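Local coordinates for short-chain-enoyl-CoA hydratase (Clostridium acetobutylicum, PDB 5Z7R), which catalyses the reversible hydration of crotonyl-CoA, and of hexenoyl-CoA but not longer analogues, in the butanoate metabolism of this solvent-producing bacterium, at residues R92-E97 with T146-R151; S210-N215 with L226-E231. All coordinates share one frame; numbering follows the deposited sequence.

Contact 1. Residues R92-E97 with T146-R151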
ATOM      1  N   ARG A  92     -13.764   8.142 -13.551  1.00 30.38           N
ATOM      2  CA  ARG A  92     -15.195   8.021 -13.264  1.00 30.54           C
ATOM      3  C   ARG A  92     -15.798   6.878 -14.077  1.00 28.37           C
ATOM      4  O   ARG A  92     -16.665   6.133 -13.584  1.00 29.34           O
ATOM      5  CB  ARG A  92     -15.922   9.320 -13.599  1.00 33.29           C
ATOM      6  CG  ARG A  92     -17.385   9.357 -13.137  1.00 34.80           C
ATOM      7  CD  ARG A  92     -17.957  10.725 -13.456  1.00 35.50           C
ATOM      8  NE  ARG A  92     -19.354  10.921 -13.056  1.00 38.06           N
ATOM      9  CZ  ARG A  92     -19.990  12.078 -13.223  1.00 35.07           C
ATOM     10  NH1 ARG A  92     -19.355  13.100 -13.784  1.00 32.42           N
ATOM     11  NH2 ARG A  92     -21.253  12.204 -12.864  1.00 36.41           N
ATOM     12  N   LEU A  93     -15.324   6.760 -15.311  1.00 25.06           N
ATOM     13  CA  LEU A  93     -15.687   5.664 -16.183  1.00 26.75           C
ATOM     14  C   LEU A  93     -15.227   4.306 -15.604  1.00 27.57           C
ATOM     15  O   LEU A  93     -16.005   3.318 -15.580  1.00 29.66           O
ATOM     16  CB  LEU A  93     -15.074   5.880 -17.563  1.00 27.04           C
ATOM     17  CG  LEU A  93     -15.542   4.921 -18.653  1.00 27.13           C
ATOM     18  CD1 LEU A  93     -16.988   5.206 -19.051  1.00 27.51           C
ATOM     19  CD2 LEU A  93     -14.678   5.039 -19.888  1.00 27.36           C
ATOM     20  N   GLU A  94     -13.987   4.276 -15.107  1.00 25.65           N
ATOM     21  CA  GLU A  94     -13.403   3.038 -14.552  1.00 24.21           C
ATOM     22  C   GLU A  94     -14.206   2.569 -13.375  1.00 24.35           C
ATOM     23  O   GLU A  94     -14.455   1.369 -13.232  1.00 24.64           O
ATOM     24  CB  GLU A  94     -11.949   3.303 -14.155  1.00 23.89           C
ATOM     25  CG  GLU A  94     -11.170   2.143 -13.586  1.00 22.65           C
ATOM     26  CD  GLU A  94      -9.738   2.502 -13.526  1.00 22.23           C
ATOM     27  OE1 GLU A  94      -8.993   1.973 -14.355  1.00 23.04           O
ATOM     28  OE2 GLU A  94      -9.363   3.410 -12.732  1.00 22.58           O
ATOM     29  N   LEU A  95     -14.683   3.512 -12.554  1.00 27.32           N
ATOM     30  CA  LEU A  95     -15.395   3.155 -11.312  1.00 28.15           C
ATOM     31  C   LEU A  95     -16.883   3.005 -11.508  1.00 30.79           C
ATOM     32  O   LEU A  95     -17.585   2.475 -10.617  1.00 29.63           O
ATOM     33  CB  LEU A  95     -15.145   4.229 -10.231  1.00 30.93           C
ATOM     34  CG  LEU A  95     -13.725   4.233  -9.675  1.00 31.55           C
ATOM     35  CD1 LEU A  95     -13.424   5.490  -8.867  1.00 32.40           C
ATOM     36  CD2 LEU A  95     -13.515   2.968  -8.823  1.00 33.18           C
ATOM     37  N   LEU A  96     -17.384   3.518 -12.637  1.00 31.59           N
ATOM     38  CA  LEU A  96     -18.817   3.449 -12.950  1.00 32.65           C
ATOM     39  C   LEU A  96     -19.399   2.113 -12.552  1.00 30.27           C
ATOM     40  O   LEU A  96     -18.912   1.064 -12.964  1.00 28.89           O
ATOM     41  CB  LEU A  96     -19.018   3.665 -14.461  1.00 35.06           C
ATOM     42  CG  LEU A  96     -20.425   3.457 -15.025  1.00 36.49           C
ATOM     43  CD1 LEU A  96     -21.429   4.255 -14.211  1.00 40.08           C
ATOM     44  CD2 LEU A  96     -20.465   3.865 -16.490  1.00 35.73           C
ATOM     45  N   GLU A  97     -20.473   2.136 -11.791  1.00 30.93           N
ATOM     46  CA  GLU A  97     -21.036   0.907 -11.266  1.00 32.92           C
ATOM     47  C   GLU A  97     -21.818   0.016 -12.253  1.00 30.59           C
ATOM     48  O   GLU A  97     -22.416  -0.944 -11.858  1.00 32.50           O
ATOM     49  CB  GLU A  97     -21.876   1.238 -10.029  1.00 39.94           C
ATOM     50  CG  GLU A  97     -21.051   1.917  -8.930  1.00 44.60           C
ATOM     51  CD  GLU A  97     -21.380   1.416  -7.529  1.00 48.01           C
ATOM     52  OE1 GLU A  97     -20.471   0.813  -6.864  1.00 42.27           O
ATOM     53  OE2 GLU A  97     -22.551   1.644  -7.110  1.00 47.47           O
ATOM     54  N   THR A 146       0.493   6.114 -18.059  1.00 26.19           N
ATOM     55  CA  THR A 146       1.694   5.693 -17.333  1.00 22.99           C
ATOM     56  C   THR A 146       1.341   4.714 -16.240  1.00 23.17           C
ATOM     57  O   THR A 146       2.210   4.059 -15.696  1.00 25.24           O
ATOM     58  CB  THR A 146       2.441   6.883 -16.675  1.00 22.97           C
ATOM     59  OG1 THR A 146       1.649   7.504 -15.645  1.00 21.61           O
ATOM     60  CG2 THR A 146       2.838   7.923 -17.709  1.00 23.72           C
ATOM     61  N   GLN A 147       0.062   4.630 -15.905  1.00 21.91           N
ATOM     62  CA  GLN A 147      -0.374   3.781 -14.833  1.00 20.82           C
ATOM     63  C   GLN A 147      -1.176   2.564 -15.295  1.00 21.83           C
ATOM     64  O   GLN A 147      -1.001   1.448 -14.757  1.00 23.37           O
ATOM     65  CB  GLN A 147      -1.246   4.583 -13.869  1.00 20.24           C
ATOM     66  CG  GLN A 147      -0.532   5.694 -13.136  1.00 20.92           C
ATOM     67  CD  GLN A 147       0.866   5.303 -12.683  1.00 21.35           C
ATOM     68  OE1 GLN A 147       1.048   4.298 -11.986  1.00 20.26           O
ATOM     69  NE2 GLN A 147       1.865   6.099 -13.087  1.00 20.97           N
ATOM     70  N   ARG A 148      -2.085   2.777 -16.241  1.00 19.85           N
ATOM     71  CA  ARG A 148      -2.987   1.744 -16.629  1.00 20.50           C
ATOM     72  C   ARG A 148      -2.262   0.702 -17.550  1.00 21.10           C
ATOM     73  O   ARG A 148      -2.473  -0.492 -17.428  1.00 20.75           O
ATOM     74  CB  ARG A 148      -4.267   2.336 -17.241  1.00 18.79           C
ATOM     75  CG  ARG A 148      -5.240   2.918 -16.190  1.00 18.50           C
ATOM     76  CD  ARG A 148      -6.662   3.145 -16.692  1.00 18.28           C
ATOM     77  NE  ARG A 148      -7.529   3.662 -15.640  1.00 18.56           N
ATOM     78  CZ  ARG A 148      -7.729   4.974 -15.400  1.00 18.16           C
ATOM     79  NH1 ARG A 148      -7.152   5.885 -16.148  1.00 19.03           N
ATOM     80  NH2 ARG A 148      -8.483   5.380 -14.398  1.00 16.71           N
ATOM     81  N   LEU A 149      -1.395   1.143 -18.440  1.00 20.45           N
ATOM     82  CA  LEU A 149      -0.837   0.211 -19.398  1.00 21.39           C
ATOM     83  C   LEU A 149      -0.026  -0.881 -18.648  1.00 21.61           C
ATOM     84  O   LEU A 149      -0.279  -2.065 -18.801  1.00 19.84           O
ATOM     85  CB  LEU A 149       0.048   0.964 -20.381  1.00 21.28           C
ATOM     86  CG  LEU A 149       0.542   0.178 -21.587  1.00 21.79           C
ATOM     87  CD1 LEU A 149      -0.612  -0.385 -22.383  1.00 22.23           C
ATOM     88  CD2 LEU A 149       1.372   1.066 -22.474  1.00 21.67           C
ATOM     89  N   SER A 150       0.900  -0.449 -17.789  1.00 21.82           N
ATOM     90  CA  SER A 150       1.762  -1.360 -17.057  1.00 21.56           C
ATOM     91  C   SER A 150       0.931  -2.283 -16.184  1.00 22.10           C
ATOM     92  O   SER A 150       1.227  -3.479 -16.052  1.00 24.36           O
ATOM     93  CB  SER A 150       2.705  -0.577 -16.209  1.00 20.35           C
ATOM     94  OG  SER A 150       1.963   0.286 -15.429  1.00 20.34           O
ATOM     95  N   ARG A 151      -0.144  -1.758 -15.626  1.00 21.95           N
ATOM     96  CA  ARG A 151      -1.061  -2.604 -14.856  1.00 21.63           C
ATOM     97  C   ARG A 151      -1.740  -3.646 -15.714  1.00 22.23           C
ATOM     98  O   ARG A 151      -2.057  -4.705 -15.220  1.00 19.82           O
ATOM     99  CB  ARG A 151      -2.153  -1.795 -14.138  1.00 20.01           C
ATOM    100  CG  ARG A 151      -1.706  -1.150 -12.842  1.00 19.97           C
ATOM    101  CD  ARG A 151      -2.683  -0.081 -12.354  1.00 18.50           C
ATOM    102  NE  ARG A 151      -2.314   0.387 -11.004  1.00 17.97           N
ATOM    103  CZ  ARG A 151      -1.357   1.275 -10.710  1.00 16.95           C
ATOM    104  NH1 ARG A 151      -1.190   1.621  -9.458  1.00 15.94           N
ATOM    105  NH2 ARG A 151      -0.615   1.874 -11.657  1.00 17.31           N
TER
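Glu94 and Arg148 carry this contact alone, a buried salt bridge between the last turn of helix 76-95 and helix 145-153. Along the second helix, Thr146 comes first, its OG1 lying 2.9 Å from the NE2 of Gln147. The same two groups reach a neighbouring subunit, Thr146 OG1 bonding to its Glu229 and Gln147 NE2 to the carbonyl oxygen of its Ala213. Next is Arg148, extended from CG to NE and meeting Glu94 from the opposite direction. It grips side-on, NE to Glu94 OE1 at 2.6 Å and NH2 to Glu94 OE2 at 2.7 Å, both bonds nearly straight at 169°. The oxygens lie close to the guanidinium plane, but the carboxylate is turned 57° from it, and both N-H groups come in from above its own plane. Glu94 spans the gap because its CG stands anti to the backbone N (chi1 -179°) and the chain runs on extended. Ser150 OG makes only a weak bond to the carbonyl oxygen of Gln147. Arg151 NH2 forks between Gln147 O (3.2 Å) and Gln147 OE1 (3.0 Å). Arg91 gives Glu94 OE2 a second cationic partner, so the carboxylate is probably held ionised. The double grip should restrict rotation of the guanidinium; the side chain of Arg148 comes within about 6 Å of that of Glu114, the nucleophile by similarity.

Contact 2. Residues S210-N215 with L226-E231; sequences SKQAIN and LAFESE
Just before Gln212 and Ala213 in the chain, which receive the ring of Phe228, the ammonium nitrogen of Lys211 is gripped by several oxygens: it makes a salt bridge to Asp120 OD2 and hydrogen bonds to Leu96 O and, weakly, Lys98 O. That lysine ties helix 204-217 back to the body of the chain, whereas the contact itself is apolar and joins this helix to helix 222-236. The backbones come close, Ala213 CA lying 5.7 Å from Glu229 CA, a spacing consistent with the small side chain of Ala213. Both helices belong to the C-terminal helical region that, in the crotonase fold, follows the sheeted core and serves subunit association. Here Glu229 OE2 bonds Gly144 N of a neighbouring subunit. Phe228 has its CG anti to the backbone N (chi1 -169°), which sends the ring across to the other helix. There Phe228 CZ sits 3.8 Å from Gln212 CG, and this methylene lies at the ring's edge, near its plane. Phe228 CE1 approaches Ala213 CA obliquely at 3.8 Å, and the methyl CB of Ala213 rests 4.1 Å from Phe228 CD1. The Gln212 side chain, bent at its second torsion, crosses Phe228 at about a right angle. Glu231 of yet another subunit packs against both Gln212 and Phe228.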
ATOM      1  N   SER A 210     -19.382  -7.075  -7.528  1.00 24.25           N
ATOM      2  CA  SER A 210     -18.169  -7.636  -8.117  1.00 24.22           C
ATOM      3  C   SER A 210     -17.272  -6.584  -8.740  1.00 24.14           C
ATOM      4  O   SER A 210     -16.047  -6.648  -8.593  1.00 23.99           O
ATOM      5  CB  SER A 210     -18.472  -8.721  -9.177  1.00 25.20           C
ATOM      6  OG  SER A 210     -19.168  -9.817  -8.621  1.00 24.98           O
ATOM      7  N   LYS A 211     -17.838  -5.647  -9.489  1.00 24.68           N
ATOM      8  CA  LYS A 211     -16.993  -4.635 -10.113  1.00 23.74           C
ATOM      9  C   LYS A 211     -16.238  -3.858  -9.027  1.00 23.31           C
ATOM     10  O   LYS A 211     -15.070  -3.604  -9.148  1.00 23.45           O
ATOM     11  CB  LYS A 211     -17.791  -3.637 -10.950  1.00 23.72           C
ATOM     12  CG  LYS A 211     -16.856  -2.691 -11.678  1.00 23.38           C
ATOM     13  CD  LYS A 211     -17.556  -1.795 -12.663  1.00 24.27           C
ATOM     14  CE  LYS A 211     -16.570  -0.736 -13.114  1.00 23.56           C
ATOM     15  NZ  LYS A 211     -16.913  -0.140 -14.400  1.00 24.83           N
ATOM     16  N   GLN A 212     -16.937  -3.527  -7.960  1.00 23.82           N
ATOM     17  CA  GLN A 212     -16.394  -2.733  -6.870  1.00 25.94           C
ATOM     18  C   GLN A 212     -15.301  -3.535  -6.122  1.00 26.35           C
ATOM     19  O   GLN A 212     -14.197  -3.035  -5.872  1.00 30.05           O
ATOM     20  CB  GLN A 212     -17.545  -2.304  -5.938  1.00 24.62           C
ATOM     21  CG  GLN A 212     -17.156  -1.685  -4.617  1.00 24.36           C
ATOM     22  CD  GLN A 212     -16.809  -0.217  -4.733  1.00 24.81           C
ATOM     23  OE1 GLN A 212     -17.082   0.554  -3.819  1.00 27.39           O
ATOM     24  NE2 GLN A 212     -16.244   0.183  -5.856  1.00 24.35           N
ATOM     25  N   ALA A 213     -15.592  -4.778  -5.786  1.00 24.39           N
ATOM     26  CA  ALA A 213     -14.608  -5.577  -5.111  1.00 23.44           C
ATOM     27  C   ALA A 213     -13.337  -5.750  -5.956  1.00 22.73           C
ATOM     28  O   ALA A 213     -12.232  -5.725  -5.429  1.00 25.71           O
ATOM     29  CB  ALA A 213     -15.209  -6.908  -4.704  1.00 23.44           C
ATOM     30  N   ILE A 214     -13.468  -5.878  -7.263  1.00 22.27           N
ATOM     31  CA  ILE A 214     -12.297  -6.058  -8.116  1.00 22.14           C
ATOM     32  C   ILE A 214     -11.499  -4.765  -8.199  1.00 23.68           C
ATOM     33  O   ILE A 214     -10.270  -4.791  -8.163  1.00 26.57           O
ATOM     34  CB  ILE A 214     -12.681  -6.524  -9.526  1.00 21.11           C
ATOM     35  CG1 ILE A 214     -13.301  -7.909  -9.451  1.00 21.84           C
ATOM     36  CG2 ILE A 214     -11.465  -6.539 -10.439  1.00 21.72           C
ATOM     37  CD1 ILE A 214     -14.023  -8.358 -10.721  1.00 21.88           C
ATOM     38  N   ASN A 215     -12.188  -3.629  -8.294  1.00 22.06           N
ATOM     39  CA  ASN A 215     -11.516  -2.345  -8.397  1.00 22.71           C
ATOM     40  C   ASN A 215     -10.839  -1.995  -7.104  1.00 21.10           C
ATOM     41  O   ASN A 215      -9.686  -1.582  -7.115  1.00 20.07           O
ATOM     42  CB  ASN A 215     -12.485  -1.197  -8.763  1.00 25.97           C
ATOM     43  CG  ASN A 215     -12.753  -1.116 -10.265  1.00 29.07           C
ATOM     44  OD1 ASN A 215     -11.875  -1.441 -11.098  1.00 29.39           O
ATOM     45  ND2 ASN A 215     -13.943  -0.625 -10.626  1.00 28.37           N
ATOM     46  N   LEU A 226      -9.330  -9.480   0.626  1.00 22.48           N
ATOM     47  CA  LEU A 226     -10.225 -10.610   0.841  1.00 22.67           C
ATOM     48  C   LEU A 226     -11.331 -10.200   1.757  1.00 22.89           C
ATOM     49  O   LEU A 226     -12.477 -10.637   1.573  1.00 24.12           O
ATOM     50  CB  LEU A 226      -9.520 -11.842   1.403  1.00 22.38           C
ATOM     51  CG  LEU A 226      -8.529 -12.449   0.395  1.00 24.00           C
ATOM     52  CD1 LEU A 226      -7.640 -13.465   1.089  1.00 23.68           C
ATOM     53  CD2 LEU A 226      -9.197 -13.030  -0.864  1.00 24.40           C
ATOM     54  N   ALA A 227     -11.031  -9.354   2.732  1.00 21.98           N
ATOM     55  CA  ALA A 227     -12.066  -9.007   3.712  1.00 21.97           C
ATOM     56  C   ALA A 227     -13.073  -8.076   3.053  1.00 22.35           C
ATOM     57  O   ALA A 227     -14.251  -8.150   3.315  1.00 22.29           O
ATOM     58  CB  ALA A 227     -11.457  -8.383   4.951  1.00 22.46           C
ATOM     59  N   PHE A 228     -12.605  -7.244   2.138  1.00 23.01           N
ATOM     60  CA  PHE A 228     -13.498  -6.395   1.385  1.00 24.38           C
ATOM     61  C   PHE A 228     -14.567  -7.253   0.701  1.00 26.22           C
ATOM     62  O   PHE A 228     -15.756  -6.993   0.830  1.00 27.76           O
ATOM     63  CB  PHE A 228     -12.732  -5.569   0.346  1.00 24.28           C
ATOM     64  CG  PHE A 228     -13.561  -4.474  -0.302  1.00 24.14           C
ATOM     65  CD1 PHE A 228     -14.557  -4.786  -1.228  1.00 24.63           C
ATOM     66  CD2 PHE A 228     -13.338  -3.135  -0.005  1.00 24.37           C
ATOM     67  CE1 PHE A 228     -15.310  -3.785  -1.833  1.00 23.86           C
ATOM     68  CE2 PHE A 228     -14.106  -2.130  -0.609  1.00 24.09           C
ATOM     69  CZ  PHE A 228     -15.090  -2.458  -1.513  1.00 22.98           C
ATOM     70  N   GLU A 229     -14.125  -8.288   0.010  1.00 24.81           N
ATOM     71  CA  GLU A 229     -15.017  -9.196  -0.702  1.00 23.55           C
ATOM     72  C   GLU A 229     -16.149  -9.706   0.139  1.00 24.29           C
ATOM     73  O   GLU A 229     -17.284  -9.595  -0.270  1.00 25.15           O
ATOM     74  CB  GLU A 229     -14.257 -10.392  -1.244  1.00 21.32           C
ATOM     75  CG  GLU A 229     -15.063 -11.292  -2.175  1.00 21.08           C
ATOM     76  CD  GLU A 229     -14.348 -12.590  -2.457  1.00 18.48           C
ATOM     77  OE1 GLU A 229     -13.672 -12.686  -3.519  1.00 15.35           O
ATOM     78  OE2 GLU A 229     -14.463 -13.474  -1.575  1.00 19.00           O
ATOM     79  N   SER A 230     -15.839 -10.293   1.294  1.00 24.32           N
ATOM     80  CA  SER A 230     -16.861 -10.857   2.162  1.00 24.53           C
ATOM     81  C   SER A 230     -17.952  -9.869   2.591  1.00 25.35           C
ATOM     82  O   SER A 230     -19.095 -10.274   2.801  1.00 27.25           O
ATOM     83  CB  SER A 230     -16.216 -11.529   3.384  1.00 23.95           C
ATOM     84  OG  SER A 230     -15.463 -12.681   2.994  1.00 23.53           O
ATOM     85  N   GLU A 231     -17.598  -8.595   2.746  1.00 27.78           N
ATOM     86  CA  GLU A 231     -18.557  -7.564   3.140  1.00 28.21           C
ATOM     87  C   GLU A 231     -19.530  -7.382   1.973  1.00 29.71           C
ATOM     88  O   GLU A 231     -20.744  -7.287   2.168  1.00 30.77           O
ATOM     89  CB  GLU A 231     -17.861  -6.233   3.492  1.00 28.19           C
ATOM     90  CG  GLU A 231     -16.768  -6.282   4.570  1.00 27.85           C
ATOM     91  CD  GLU A 231     -17.248  -6.741   5.934  1.00 29.59           C
ATOM     92  OE1 GLU A 231     -18.475  -6.784   6.153  1.00 30.67           O
ATOM     93  OE2 GLU A 231     -16.407  -7.085   6.809  1.00 30.25           O
TER

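The centre of contact 1 lies about 7 Å from the centre of the chain, whereas that of contact 2, out in the C-terminal helices, is about 19 Å away; both are buried in the assembly. They share no helix: one is a charged pair close to the probable catalytic residue Glu114, the other hydrocarbon packing away from the annotated sites. The two centres are about 17 Å apart, yet the lysine of helix 204-217 bridges the two regions, tying the turn just after helix 76-95 to its own helix. Subunit association couples them again, since helix 145-153 of one chain meets both helices of contact 2 across a subunit interface.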